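Local coordinates for Lin0012 protein (Listeria innocua, PDB 3K17) that probably transfers a phosphate group from ATP to phosphomevalonate, a step of the mevalonate route to isopentenyl diphosphate, as a member of the GHMP kinase family, at residues A[15-20]-A[29-34]; A[142-147]-A[166-171]; A[172-177]-A[204-209]. One frame throughout, in Å; residues are numbered along the deposited sequence.

Contact 1 (A[15-20]-A[29-34]); sequences LYVAGE and TAILTA
With CG anti to the carbonyl carbon in both Tyr16 (chi1 -90°) and Leu32 (chi1 -61°), the two side chains leave their strands alongside each other, pointing the same way, and a leucine methyl comes to rest on the tyrosine ring. Leu32 CD2 sits 3.5 Å from the centroid of the Tyr16 ring and almost exactly on its normal, a CH-pi contact. At the edge of the same ring, near its plane, the small Ala30 places CB 3.9 Å from Tyr16 CE1.

These side chains ride on the beta hairpin of strands 7-18 and 29-35. Leu15 and Thr33 form a hydrogen-bonded antiparallel pair, Leu15 N to Thr33 O at 3.0 Å and Thr33 N to Leu15 O at 3.1 Å, while Tyr16 and Leu32 are a non-hydrogen-bonded pair. The register then slips by one residue in a classic beta bulge, where Val17 and Ala18 both face Ile31. Ile31 O accepts Val17 N at 2.8 Å and, weakly, Ala18 N at 3.5 Å; Ile31 N answers to Ala18 O at 3.0 Å. Beside the bulge, the Val17 and Thr33 side chains cross, their CG2 atoms 4.0 Å apart, and Val17 CB packs on Ile31 CG2. Gly19 lies close against Thr29 O and Ala30 CA, with positive phi, a place where glycine fits. Ala18 and Ile31 also meet helix 241-264, whereas Leu15 and Val17 touch strand 321-326.

Beyond the strand, Glu20 makes a salt bridge with Lys312, which also bonds Val17 O. Ile31 O thus takes a strong bond from Val17 N and a weak one from Ala18 N, so pairing continues across the slip in register, while the side chains that meet across the strands do so mainly through apolar groups.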
ATOM      1  N   LEU A  15      28.552  27.634 -13.912  1.00 17.11           N
ATOM      2  CA  LEU A  15      28.069  27.811 -15.268  1.00 16.31           C
ATOM      3  C   LEU A  15      28.948  27.020 -16.217  1.00 18.36           C
ATOM      4  O   LEU A  15      30.164  27.220 -16.249  1.00 17.21           O
ATOM      5  CB  LEU A  15      28.109  29.290 -15.671  1.00 18.08           C
ATOM      6  CG  LEU A  15      26.946  30.169 -15.201  1.00 18.77           C
ATOM      7  CD1 LEU A  15      27.206  31.618 -15.574  1.00 19.44           C
ATOM      8  CD2 LEU A  15      25.646  29.664 -15.845  1.00 16.83           C
ATOM      9  N   TYR A  16      28.344  26.107 -16.969  1.00 16.54           N
ATOM     10  CA  TYR A  16      29.094  25.353 -17.959  1.00 17.32           C
ATOM     11  C   TYR A  16      29.436  26.364 -19.040  1.00 18.80           C
ATOM     12  O   TYR A  16      28.622  27.237 -19.360  1.00 17.26           O
ATOM     13  CB  TYR A  16      28.235  24.240 -18.557  1.00 15.77           C
ATOM     14  CG  TYR A  16      28.323  22.937 -17.798  1.00 17.25           C
ATOM     15  CD1 TYR A  16      29.378  22.052 -18.025  1.00 16.35           C
ATOM     16  CD2 TYR A  16      27.382  22.609 -16.824  1.00 14.40           C
ATOM     17  CE1 TYR A  16      29.498  20.877 -17.306  1.00 17.07           C
ATOM     18  CE2 TYR A  16      27.493  21.429 -16.091  1.00 17.25           C
ATOM     19  CZ  TYR A  16      28.556  20.569 -16.339  1.00 18.86           C
ATOM     20  OH  TYR A  16      28.689  19.407 -15.617  1.00 20.13           O
ATOM     21  N   VAL A  17      30.635  26.256 -19.597  1.00 19.11           N
ATOM     22  CA  VAL A  17      31.061  27.177 -20.644  1.00 18.31           C
ATOM     23  C   VAL A  17      31.145  26.442 -21.980  1.00 19.94           C
ATOM     24  O   VAL A  17      30.844  27.013 -23.019  1.00 20.24           O
ATOM     25  CB  VAL A  17      32.431  27.803 -20.317  1.00 18.83           C
ATOM     26  CG1 VAL A  17      32.890  28.692 -21.473  1.00 18.23           C
ATOM     27  CG2 VAL A  17      32.337  28.618 -19.034  1.00 17.60           C
ATOM     28  N   ALA A  18      31.530  25.169 -21.929  1.00 18.64           N
ATOM     29  CA  ALA A  18      31.656  24.340 -23.120  1.00 20.81           C
ATOM     30  C   ALA A  18      31.728  22.861 -22.745  1.00 19.75           C
ATOM     31  O   ALA A  18      32.143  22.516 -21.646  1.00 19.78           O
ATOM     32  CB  ALA A  18      32.918  24.735 -23.893  1.00 19.82           C
ATOM     33  N   GLY A  19      31.317  21.994 -23.662  1.00 20.10           N
ATOM     34  CA  GLY A  19      31.381  20.564 -23.411  1.00 21.30           C
ATOM     35  C   GLY A  19      30.159  19.923 -22.779  1.00 22.13           C
ATOM     36  O   GLY A  19      30.197  18.737 -22.441  1.00 20.45           O
ATOM     37  N   GLU A  20      29.078  20.685 -22.625  1.00 22.20           N
ATOM     38  CA  GLU A  20      27.859  20.149 -22.021  1.00 23.14           C
ATOM     39  C   GLU A  20      27.292  18.968 -22.804  1.00 23.46           C
ATOM     40  O   GLU A  20      27.411  18.904 -24.031  1.00 25.16           O
ATOM     41  CB  GLU A  20      26.777  21.228 -21.913  1.00 25.00           C
ATOM     42  CG  GLU A  20      27.186  22.455 -21.133  1.00 26.60           C
ATOM     43  CD  GLU A  20      27.450  23.647 -22.039  1.00 29.43           C
ATOM     44  OE1 GLU A  20      28.249  23.504 -22.986  1.00 28.61           O
ATOM     45  OE2 GLU A  20      26.861  24.721 -21.799  1.00 26.78           O
ATOM     46  N   THR A  29      35.668  15.936 -21.322  1.00 22.27           N
ATOM     47  CA  THR A  29      35.963  17.178 -20.629  1.00 23.25           C
ATOM     48  C   THR A  29      35.066  18.376 -20.921  1.00 23.10           C
ATOM     49  O   THR A  29      34.599  18.573 -22.047  1.00 24.31           O
ATOM     50  CB  THR A  29      37.432  17.597 -20.905  1.00 21.96           C
ATOM     51  OG1 THR A  29      38.302  16.499 -20.608  1.00 22.81           O
ATOM     52  CG2 THR A  29      37.826  18.777 -20.040  1.00 21.54           C
ATOM     53  N   ALA A  30      34.845  19.181 -19.887  1.00 20.74           N
ATOM     54  CA  ALA A  30      34.050  20.395 -20.015  1.00 19.93           C
ATOM     55  C   ALA A  30      34.770  21.530 -19.309  1.00 17.81           C
ATOM     56  O   ALA A  30      35.598  21.299 -18.423  1.00 19.70           O
ATOM     57  CB  ALA A  30      32.656  20.204 -19.403  1.00 19.25           C
ATOM     58  N   ILE A  31      34.453  22.754 -19.715  1.00 17.44           N
ATOM     59  CA  ILE A  31      35.025  23.944 -19.113  1.00 17.07           C
ATOM     60  C   ILE A  31      33.902  24.565 -18.273  1.00 17.39           C
ATOM     61  O   ILE A  31      32.760  24.607 -18.714  1.00 14.69           O
ATOM     62  CB  ILE A  31      35.438  24.977 -20.177  1.00 19.39           C
ATOM     63  CG1 ILE A  31      36.488  24.379 -21.123  1.00 22.06           C
ATOM     64  CG2 ILE A  31      35.963  26.245 -19.488  1.00 17.38           C
ATOM     65  CD1 ILE A  31      37.775  23.970 -20.432  1.00 24.32           C
ATOM     66  N   LEU A  32      34.221  25.022 -17.067  1.00 16.05           N
ATOM     67  CA  LEU A  32      33.210  25.660 -16.226  1.00 17.14           C
ATOM     68  C   LEU A  32      33.817  26.792 -15.439  1.00 16.92           C
ATOM     69  O   LEU A  32      35.022  26.816 -15.189  1.00 17.31           O
ATOM     70  CB  LEU A  32      32.602  24.684 -15.208  1.00 15.03           C
ATOM     71  CG  LEU A  32      31.845  23.427 -15.637  1.00 13.41           C
ATOM     72  CD1 LEU A  32      32.733  22.209 -15.417  1.00 11.18           C
ATOM     73  CD2 LEU A  32      30.560  23.306 -14.790  1.00 15.51           C
ATOM     74  N   THR A  33      32.975  27.742 -15.060  1.00 15.45           N
ATOM     75  CA  THR A  33      33.424  28.831 -14.227  1.00 14.71           C
ATOM     76  C   THR A  33      32.436  28.953 -13.078  1.00 16.81           C
ATOM     77  O   THR A  33      31.233  28.734 -13.253  1.00 17.45           O
ATOM     78  CB  THR A  33      33.482  30.187 -14.972  1.00 14.08           C
ATOM     79  OG1 THR A  33      33.908  31.200 -14.049  1.00 15.09           O
ATOM     80  CG2 THR A  33      32.110  30.583 -15.509  1.00 15.56           C
ATOM     81  N   ALA A  34      32.950  29.269 -11.897  1.00 17.08           N
ATOM     82  CA  ALA A  34      32.095  29.474 -10.741  1.00 17.86           C
ATOM     83  C   ALA A  34      31.644  30.928 -10.880  1.00 16.62           C
ATOM     84  O   ALA A  34      32.313  31.721 -11.555  1.00 16.66           O
ATOM     85  CB  ALA A  34      32.885  29.267  -9.457  1.00 15.13           C
TER
HETATM   86  O   HOH W   1      32.534  17.250 -22.936  1.00 22.44           O

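Contact 2 (A[142-147]-A[166-171]); sequences LKKFKL and SCMYGG
Met168, present as selenomethionine, lays its terminal methyl against the backbone of the facing helix, with CE 3.4 Å from Lys144 O and 3.5 Å from Lys144 CB. CG stands anti to the backbone N (chi1 176°), which sends the chain out from helix 162-169; bends at chi2 and chi3 then fold the end over the turn at Lys144 and Phe145. CE also comes within 3.7 Å of Phe145 N. A long, unbranched and flexible residue is well suited to this, because it can fit an uneven helix surface where the nearest CA atoms of the two segments, Phe145 and Met168, are 6.7 Å apart.

Tyr169, the next residue, brings the end of its side chain toward helix 141-156. Its ring turns an edge to Phe145, whose CB lies near the ring plane and 4.4 Å from Tyr169 CE1, a loose apolar touch. At its far end Tyr169 OH lies 3.8 Å from Leu142 CA, at the start of 142-147.

The amino end of Lys144 goes to Asn129 OD1 on helix 119-135, whose Ile128 and Met132 also touch the lysine. Gly170 leaves the helix with positive phi, a backbone shape that glycine takes readily, and its N still closes the last turn on Ser166 O at 2.9 Å.

The contact therefore joins two helices of the GHMP kinase N-terminal region by van der Waals packing. Its cohesion comes from fitting a methyl and an aromatic edge to a helix surface; the CB and backbone of Lys144 carry the contact with Met168, while its charged end goes to Asn129.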
ATOM      1  N   LEU A 142      40.397  17.190  -2.983  1.00 23.92           N
ATOM      2  CA  LEU A 142      40.011  16.122  -3.896  1.00 23.56           C
ATOM      3  C   LEU A 142      39.147  15.076  -3.195  1.00 22.69           C
ATOM      4  O   LEU A 142      38.228  14.524  -3.795  1.00 24.57           O
ATOM      5  CB  LEU A 142      41.247  15.455  -4.499  1.00 23.61           C
ATOM      6  CG  LEU A 142      40.978  14.213  -5.348  1.00 24.63           C
ATOM      7  CD1 LEU A 142      40.010  14.554  -6.482  1.00 23.88           C
ATOM      8  CD2 LEU A 142      42.303  13.681  -5.904  1.00 24.84           C
ATOM      9  N   LYS A 143      39.446  14.792  -1.934  1.00 21.44           N
ATOM     10  CA  LYS A 143      38.647  13.823  -1.200  1.00 23.30           C
ATOM     11  C   LYS A 143      37.254  14.424  -0.961  1.00 20.63           C
ATOM     12  O   LYS A 143      36.250  13.717  -1.027  1.00 22.98           O
ATOM     13  CB  LYS A 143      39.313  13.455   0.132  1.00 21.76           C
ATOM     14  CG  LYS A 143      40.590  12.628  -0.016  1.00 25.89           C
ATOM     15  CD  LYS A 143      41.156  12.227   1.350  1.00 26.72           C
ATOM     16  CE  LYS A 143      42.517  11.529   1.240  1.00 29.35           C
ATOM     17  NZ  LYS A 143      42.440  10.176   0.621  1.00 29.52           N
ATOM     18  N   LYS A 144      37.195  15.725  -0.696  1.00 18.71           N
ATOM     19  CA  LYS A 144      35.909  16.385  -0.485  1.00 20.30           C
ATOM     20  C   LYS A 144      35.098  16.341  -1.781  1.00 20.47           C
ATOM     21  O   LYS A 144      33.881  16.157  -1.759  1.00 20.39           O
ATOM     22  CB  LYS A 144      36.117  17.826  -0.012  1.00 20.96           C
ATOM     23  CG  LYS A 144      36.807  17.898   1.348  1.00 20.37           C
ATOM     24  CD  LYS A 144      36.730  19.270   1.998  1.00 21.80           C
ATOM     25  CE  LYS A 144      37.591  20.295   1.274  1.00 25.82           C
ATOM     26  NZ  LYS A 144      37.525  21.617   1.951  1.00 28.64           N
ATOM     27  N   PHE A 145      35.769  16.489  -2.919  1.00 18.75           N
ATOM     28  CA  PHE A 145      35.057  16.426  -4.184  1.00 17.55           C
ATOM     29  C   PHE A 145      34.420  15.047  -4.318  1.00 16.95           C
ATOM     30  O   PHE A 145      33.277  14.927  -4.747  1.00 15.84           O
ATOM     31  CB  PHE A 145      35.993  16.636  -5.375  1.00 17.14           C
ATOM     32  CG  PHE A 145      35.395  16.199  -6.675  1.00 17.16           C
ATOM     33  CD1 PHE A 145      34.448  16.991  -7.325  1.00 14.20           C
ATOM     34  CD2 PHE A 145      35.722  14.959  -7.220  1.00 17.18           C
ATOM     35  CE1 PHE A 145      33.836  16.551  -8.496  1.00 13.95           C
ATOM     36  CE2 PHE A 145      35.111  14.513  -8.394  1.00 17.15           C
ATOM     37  CZ  PHE A 145      34.165  15.315  -9.031  1.00 14.79           C
ATOM     38  N   LYS A 146      35.178  14.010  -3.966  1.00 18.21           N
ATOM     39  CA  LYS A 146      34.692  12.638  -4.058  1.00 18.92           C
ATOM     40  C   LYS A 146      33.458  12.405  -3.180  1.00 17.97           C
ATOM     41  O   LYS A 146      32.522  11.735  -3.593  1.00 16.16           O
ATOM     42  CB  LYS A 146      35.796  11.648  -3.661  1.00 23.06           C
ATOM     43  CG  LYS A 146      36.970  11.565  -4.632  1.00 23.83           C
ATOM     44  CD  LYS A 146      37.977  10.539  -4.134  1.00 26.50           C
ATOM     45  CE  LYS A 146      39.199  10.438  -5.034  1.00 29.33           C
ATOM     46  NZ  LYS A 146      40.170   9.435  -4.499  1.00 31.44           N
ATOM     47  N   LEU A 147      33.472  12.932  -1.962  1.00 18.02           N
ATOM     48  CA  LEU A 147      32.322  12.778  -1.077  1.00 17.42           C
ATOM     49  C   LEU A 147      31.120  13.481  -1.718  1.00 15.87           C
ATOM     50  O   LEU A 147      30.045  12.906  -1.837  1.00 15.72           O
ATOM     51  CB  LEU A 147      32.613  13.399   0.291  1.00 17.40           C
ATOM     52  CG  LEU A 147      33.657  12.703   1.170  1.00 20.37           C
ATOM     53  CD1 LEU A 147      33.982  13.584   2.369  1.00 18.98           C
ATOM     54  CD2 LEU A 147      33.135  11.338   1.623  1.00 20.19           C
ATOM     55  N   SER A 166      33.105  22.466 -10.072  1.00 15.82           N
ATOM     56  CA  SER A 166      33.157  23.910 -10.188  1.00 14.53           C
ATOM     57  C   SER A 166      32.809  24.606  -8.879  1.00 16.18           C
ATOM     58  O   SER A 166      33.484  25.557  -8.489  1.00 15.33           O
ATOM     59  CB  SER A 166      32.224  24.374 -11.309  1.00 14.78           C
ATOM     60  OG  SER A 166      32.215  25.785 -11.402  1.00 13.04           O
ATOM     61  N   CYS A 167      31.756  24.142  -8.199  1.00 14.94           N
ATOM     62  CA  CYS A 167      31.352  24.745  -6.926  1.00 14.28           C
ATOM     63  C   CYS A 167      32.423  24.539  -5.847  1.00 15.15           C
ATOM     64  O   CYS A 167      32.681  25.425  -5.033  1.00 15.95           O
ATOM     65  CB  CYS A 167      30.023  24.143  -6.454  1.00 12.98           C
ATOM     66  SG  CYS A 167      28.639  24.537  -7.560  1.00 16.00           S
HETATM   67  N   MSE A 168      33.044  23.368  -5.861  1.00 15.76           N
HETATM   68  CA  MSE A 168      34.083  23.024  -4.889  1.00 18.61           C
HETATM   69  C   MSE A 168      35.401  23.788  -5.106  1.00 18.23           C
HETATM   70  O   MSE A 168      35.973  24.331  -4.161  1.00 18.42           O
HETATM   71  CB  MSE A 168      34.346  21.518  -4.954  1.00 21.40           C
HETATM   72  CG  MSE A 168      35.470  21.004  -4.069  1.00 28.51           C
HETATM   73 SE   MSE A 168      35.019  21.085  -2.198  1.00 44.19          SE
HETATM   74  CE  MSE A 168      33.841  19.529  -2.131  1.00 33.33           C
ATOM     75  N   TYR A 169      35.858  23.833  -6.354  1.00 17.63           N
ATOM     76  CA  TYR A 169      37.129  24.473  -6.708  1.00 20.18           C
ATOM     77  C   TYR A 169      37.102  25.974  -6.960  1.00 20.38           C
ATOM     78  O   TYR A 169      38.116  26.649  -6.779  1.00 20.66           O
ATOM     79  CB  TYR A 169      37.737  23.778  -7.937  1.00 18.17           C
ATOM     80  CG  TYR A 169      38.341  22.430  -7.633  1.00 21.34           C
ATOM     81  CD1 TYR A 169      37.556  21.387  -7.146  1.00 22.92           C
ATOM     82  CD2 TYR A 169      39.711  22.212  -7.777  1.00 22.90           C
ATOM     83  CE1 TYR A 169      38.121  20.162  -6.800  1.00 24.06           C
ATOM     84  CE2 TYR A 169      40.286  20.994  -7.437  1.00 22.73           C
ATOM     85  CZ  TYR A 169      39.490  19.976  -6.947  1.00 24.62           C
ATOM     86  OH  TYR A 169      40.062  18.780  -6.579  1.00 24.55           O
ATOM     87  N   GLY A 170      35.952  26.506  -7.367  1.00 18.81           N
ATOM     88  CA  GLY A 170      35.879  27.929  -7.656  1.00 15.79           C
ATOM     89  C   GLY A 170      36.649  28.238  -8.935  1.00 15.31           C
ATOM     90  O   GLY A 170      37.120  27.330  -9.623  1.00 13.83           O
ATOM     91  N   GLY A 171      36.767  29.520  -9.260  1.00 17.06           N
ATOM     92  CA  GLY A 171      37.481  29.923 -10.460  1.00 15.85           C
ATOM     93  C   GLY A 171      37.018  29.249 -11.737  1.00 18.98           C
ATOM     94  O   GLY A 171      35.849  28.875 -11.875  1.00 16.37           O
TER

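Contact 3 (A[172-177]-A[204-209]); sequences WIAYTT and QIETLE
Ile205 fits beside Ile173 and Tyr175 across an antiparallel pair of strands, 172-176 and 204-208, within the mixed sheet of this GHMP kinase fold. Its two branches divide the work: CG2 lies 4.2 Å from Ile173 CD1, the two isoleucines running side by side, while Ile205 CG1 lies near the Tyr175 ring plane, at the ring edge, 4.0 Å from Tyr175 CD1. CG1 beside the backbone N (chi1 -52°) and CG2 anti to it give the beta-branched residue one branch for each neighbour. Helices 141-156 and 162-169 cover this face through Phe145, Ala165 and Tyr169.

On the other face Ala174 leaves a low spot, its side chain a single methyl, and Leu208 leans into it: Leu208 CD1 lies 3.9 Å from Ala174 CB and 3.6 Å from Ile173 C, so the leucine bump rests partly on the backbone. Farther along, Thr176 and Gln204 cross with their CB atoms 3.9 Å apart. The rest of Gln204 leads away from Thr176, whose hydroxyl instead bonds Thr29 OG1, and the carboxylate of Glu206 reaches His263; polar residues suit this edge strand, where Gln204 is exposed.

Between the faces, Ala174 and Glu206 form a hydrogen-bonded pair. Ala174 N reaches Glu206 O at 2.8 Å, and Glu206 N returns to Ala174 O. At the Trp172 end a water bridges the strands, accepting from Trp172 N at 2.9 Å and donating to Leu208 O at 2.7 Å.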
ATOM      1  N   TRP A 172      37.950  29.106 -12.678  1.00 17.02           N
ATOM      2  CA  TRP A 172      37.695  28.477 -13.963  1.00 17.09           C
ATOM      3  C   TRP A 172      38.387  27.122 -13.987  1.00 19.41           C
ATOM      4  O   TRP A 172      39.545  27.009 -13.568  1.00 17.77           O
ATOM      5  CB  TRP A 172      38.256  29.339 -15.105  1.00 17.87           C
ATOM      6  CG  TRP A 172      37.552  30.652 -15.311  1.00 17.12           C
ATOM      7  CD1 TRP A 172      37.571  31.738 -14.480  1.00 17.37           C
ATOM      8  CD2 TRP A 172      36.677  30.992 -16.393  1.00 15.31           C
ATOM      9  NE1 TRP A 172      36.757  32.728 -14.975  1.00 16.87           N
ATOM     10  CE2 TRP A 172      36.194  32.296 -16.148  1.00 17.22           C
ATOM     11  CE3 TRP A 172      36.248  30.315 -17.545  1.00 18.14           C
ATOM     12  CZ2 TRP A 172      35.300  32.939 -17.013  1.00 16.75           C
ATOM     13  CZ3 TRP A 172      35.359  30.955 -18.408  1.00 16.81           C
ATOM     14  CH2 TRP A 172      34.895  32.255 -18.133  1.00 16.50           C
ATOM     15  N   ILE A 173      37.698  26.099 -14.486  1.00 17.21           N
ATOM     16  CA  ILE A 173      38.293  24.769 -14.545  1.00 16.64           C
ATOM     17  C   ILE A 173      37.975  23.977 -15.803  1.00 17.94           C
ATOM     18  O   ILE A 173      36.986  24.228 -16.502  1.00 15.81           O
ATOM     19  CB  ILE A 173      37.838  23.869 -13.365  1.00 16.40           C
ATOM     20  CG1 ILE A 173      36.323  23.652 -13.437  1.00 16.11           C
ATOM     21  CG2 ILE A 173      38.234  24.492 -12.034  1.00 16.00           C
ATOM     22  CD1 ILE A 173      35.796  22.537 -12.528  1.00 12.84           C
ATOM     23  N   ALA A 174      38.841  23.006 -16.067  1.00 17.85           N
ATOM     24  CA  ALA A 174      38.663  22.072 -17.153  1.00 17.53           C
ATOM     25  C   ALA A 174      38.346  20.820 -16.337  1.00 19.35           C
ATOM     26  O   ALA A 174      39.187  20.339 -15.571  1.00 20.32           O
ATOM     27  CB  ALA A 174      39.951  21.889 -17.929  1.00 19.27           C
ATOM     28  N   TYR A 175      37.125  20.315 -16.469  1.00 21.04           N
ATOM     29  CA  TYR A 175      36.716  19.132 -15.717  1.00 18.21           C
ATOM     30  C   TYR A 175      36.625  17.900 -16.602  1.00 18.65           C
ATOM     31  O   TYR A 175      35.950  17.918 -17.634  1.00 20.52           O
ATOM     32  CB  TYR A 175      35.347  19.368 -15.073  1.00 15.85           C
ATOM     33  CG  TYR A 175      34.799  18.138 -14.386  1.00 18.08           C
ATOM     34  CD1 TYR A 175      35.327  17.704 -13.174  1.00 14.48           C
ATOM     35  CD2 TYR A 175      33.775  17.382 -14.968  1.00 16.47           C
ATOM     36  CE1 TYR A 175      34.855  16.547 -12.552  1.00 19.69           C
ATOM     37  CE2 TYR A 175      33.299  16.221 -14.352  1.00 18.53           C
ATOM     38  CZ  TYR A 175      33.843  15.810 -13.143  1.00 17.38           C
ATOM     39  OH  TYR A 175      33.379  14.668 -12.525  1.00 16.14           O
ATOM     40  N   THR A 176      37.300  16.830 -16.202  1.00 18.33           N
ATOM     41  CA  THR A 176      37.257  15.590 -16.959  1.00 19.59           C
ATOM     42  C   THR A 176      36.586  14.514 -16.115  1.00 20.41           C
ATOM     43  O   THR A 176      37.121  14.060 -15.100  1.00 22.72           O
ATOM     44  CB  THR A 176      38.666  15.130 -17.368  1.00 21.30           C
ATOM     45  OG1 THR A 176      39.278  16.151 -18.161  1.00 19.06           O
ATOM     46  CG2 THR A 176      38.588  13.839 -18.175  1.00 19.43           C
ATOM     47  N   THR A 177      35.407  14.112 -16.567  1.00 22.84           N
ATOM     48  CA  THR A 177      34.573  13.133 -15.886  1.00 22.48           C
ATOM     49  C   THR A 177      35.247  11.812 -15.546  1.00 23.65           C
ATOM     50  O   THR A 177      35.884  11.189 -16.392  1.00 25.08           O
ATOM     51  CB  THR A 177      33.311  12.846 -16.724  1.00 21.37           C
ATOM     52  OG1 THR A 177      32.735  14.091 -17.147  1.00 20.01           O
ATOM     53  CG2 THR A 177      32.287  12.058 -15.903  1.00 20.95           C
ATOM     54  N   GLN A 204      39.917  14.280 -13.636  1.00 24.22           N
ATOM     55  CA  GLN A 204      40.909  15.343 -13.654  1.00 23.48           C
ATOM     56  C   GLN A 204      40.217  16.681 -13.512  1.00 20.66           C
ATOM     57  O   GLN A 204      39.241  16.969 -14.201  1.00 20.83           O
ATOM     58  CB  GLN A 204      41.744  15.336 -14.938  1.00 25.90           C
ATOM     59  CG  GLN A 204      42.991  16.210 -14.804  1.00 33.36           C
ATOM     60  CD  GLN A 204      43.794  16.338 -16.089  1.00 36.43           C
ATOM     61  OE1 GLN A 204      44.155  15.339 -16.714  1.00 40.82           O
ATOM     62  NE2 GLN A 204      44.086  17.572 -16.481  1.00 37.45           N
ATOM     63  N   ILE A 205      40.726  17.497 -12.604  1.00 20.43           N
ATOM     64  CA  ILE A 205      40.171  18.814 -12.373  1.00 21.62           C
ATOM     65  C   ILE A 205      41.320  19.805 -12.482  1.00 22.92           C
ATOM     66  O   ILE A 205      42.144  19.919 -11.581  1.00 25.41           O
ATOM     67  CB  ILE A 205      39.518  18.895 -10.979  1.00 20.26           C
ATOM     68  CG1 ILE A 205      38.524  17.734 -10.814  1.00 19.66           C
ATOM     69  CG2 ILE A 205      38.814  20.226 -10.809  1.00 17.20           C
ATOM     70  CD1 ILE A 205      37.840  17.688  -9.456  1.00 22.15           C
ATOM     71  N   GLU A 206      41.364  20.520 -13.599  1.00 23.88           N
ATOM     72  CA  GLU A 206      42.424  21.482 -13.849  1.00 24.08           C
ATOM     73  C   GLU A 206      42.004  22.932 -13.681  1.00 25.02           C
ATOM     74  O   GLU A 206      41.041  23.384 -14.302  1.00 23.90           O
ATOM     75  CB  GLU A 206      42.967  21.301 -15.269  1.00 24.14           C
ATOM     76  CG  GLU A 206      44.137  22.220 -15.582  1.00 25.98           C
ATOM     77  CD  GLU A 206      44.528  22.195 -17.046  1.00 26.10           C
ATOM     78  OE1 GLU A 206      44.080  21.284 -17.769  1.00 27.54           O
ATOM     79  OE2 GLU A 206      45.293  23.087 -17.468  1.00 27.04           O
ATOM     80  N   THR A 207      42.742  23.664 -12.854  1.00 25.21           N
ATOM     81  CA  THR A 207      42.467  25.074 -12.645  1.00 26.69           C
ATOM     82  C   THR A 207      42.957  25.816 -13.889  1.00 27.92           C
ATOM     83  O   THR A 207      44.070  25.576 -14.358  1.00 26.30           O
ATOM     84  CB  THR A 207      43.206  25.601 -11.401  1.00 29.45           C
ATOM     85  OG1 THR A 207      42.603  25.051 -10.220  1.00 30.43           O
ATOM     86  CG2 THR A 207      43.135  27.118 -11.341  1.00 31.08           C
ATOM     87  N   LEU A 208      42.119  26.702 -14.420  1.00 26.78           N
ATOM     88  CA  LEU A 208      42.447  27.473 -15.611  1.00 27.51           C
ATOM     89  C   LEU A 208      42.549  28.967 -15.336  1.00 29.03           C
ATOM     90  O   LEU A 208      42.130  29.453 -14.284  1.00 28.57           O
ATOM     91  CB  LEU A 208      41.392  27.258 -16.695  1.00 27.40           C
ATOM     92  CG  LEU A 208      41.220  25.853 -17.265  1.00 28.73           C
ATOM     93  CD1 LEU A 208      39.996  25.827 -18.183  1.00 28.42           C
ATOM     94  CD2 LEU A 208      42.472  25.451 -18.021  1.00 28.65           C
ATOM     95  N   GLU A 209      43.109  29.686 -16.302  1.00 29.18           N
ATOM     96  CA  GLU A 209      43.262  31.131 -16.201  1.00 31.49           C
ATOM     97  C   GLU A 209      42.050  31.776 -16.852  1.00 28.88           C
ATOM     98  O   GLU A 209      41.624  31.368 -17.937  1.00 27.52           O
ATOM     99  CB  GLU A 209      44.533  31.593 -16.928  1.00 34.61           C
ATOM    100  CG  GLU A 209      45.839  31.106 -16.307  1.00 42.66           C
ATOM    101  CD  GLU A 209      46.519  32.174 -15.463  1.00 48.25           C
ATOM    102  OE1 GLU A 209      46.901  33.225 -16.034  1.00 48.79           O
ATOM    103  OE2 GLU A 209      46.673  31.962 -14.237  1.00 50.61           O
TER
HETATM  104  O   HOH W   2      40.615  29.965 -12.114  1.00 24.57           O
HETATM  105  O   HOH W   3      39.909  27.048 -10.120  1.00 27.83           O

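In the fold
Along the chain the three contacts come in series: the hairpin of contact 1, then the helix pair of contact 2, then the strand pair of contact 3. Contacts 1 and 3 share the mixed sheet, their centres about 9 Å apart, because strand 29-35 lies next to strand 172-176; strand order there runs 7-18, 29-35, 172-176, 204-208. Contact 2 has its centre about 11 Å from that of contact 3 and 15 Å from that of contact 1. Helix 162-169 leads directly into strand 172-176, and Gly171 O bonds Ala34 N. Helices 141-156 and 162-169 pack on the sheet face bearing Ile173, Tyr175 and Ile205, while Ala18 and Ile31, on the other face, meet helix 241-264.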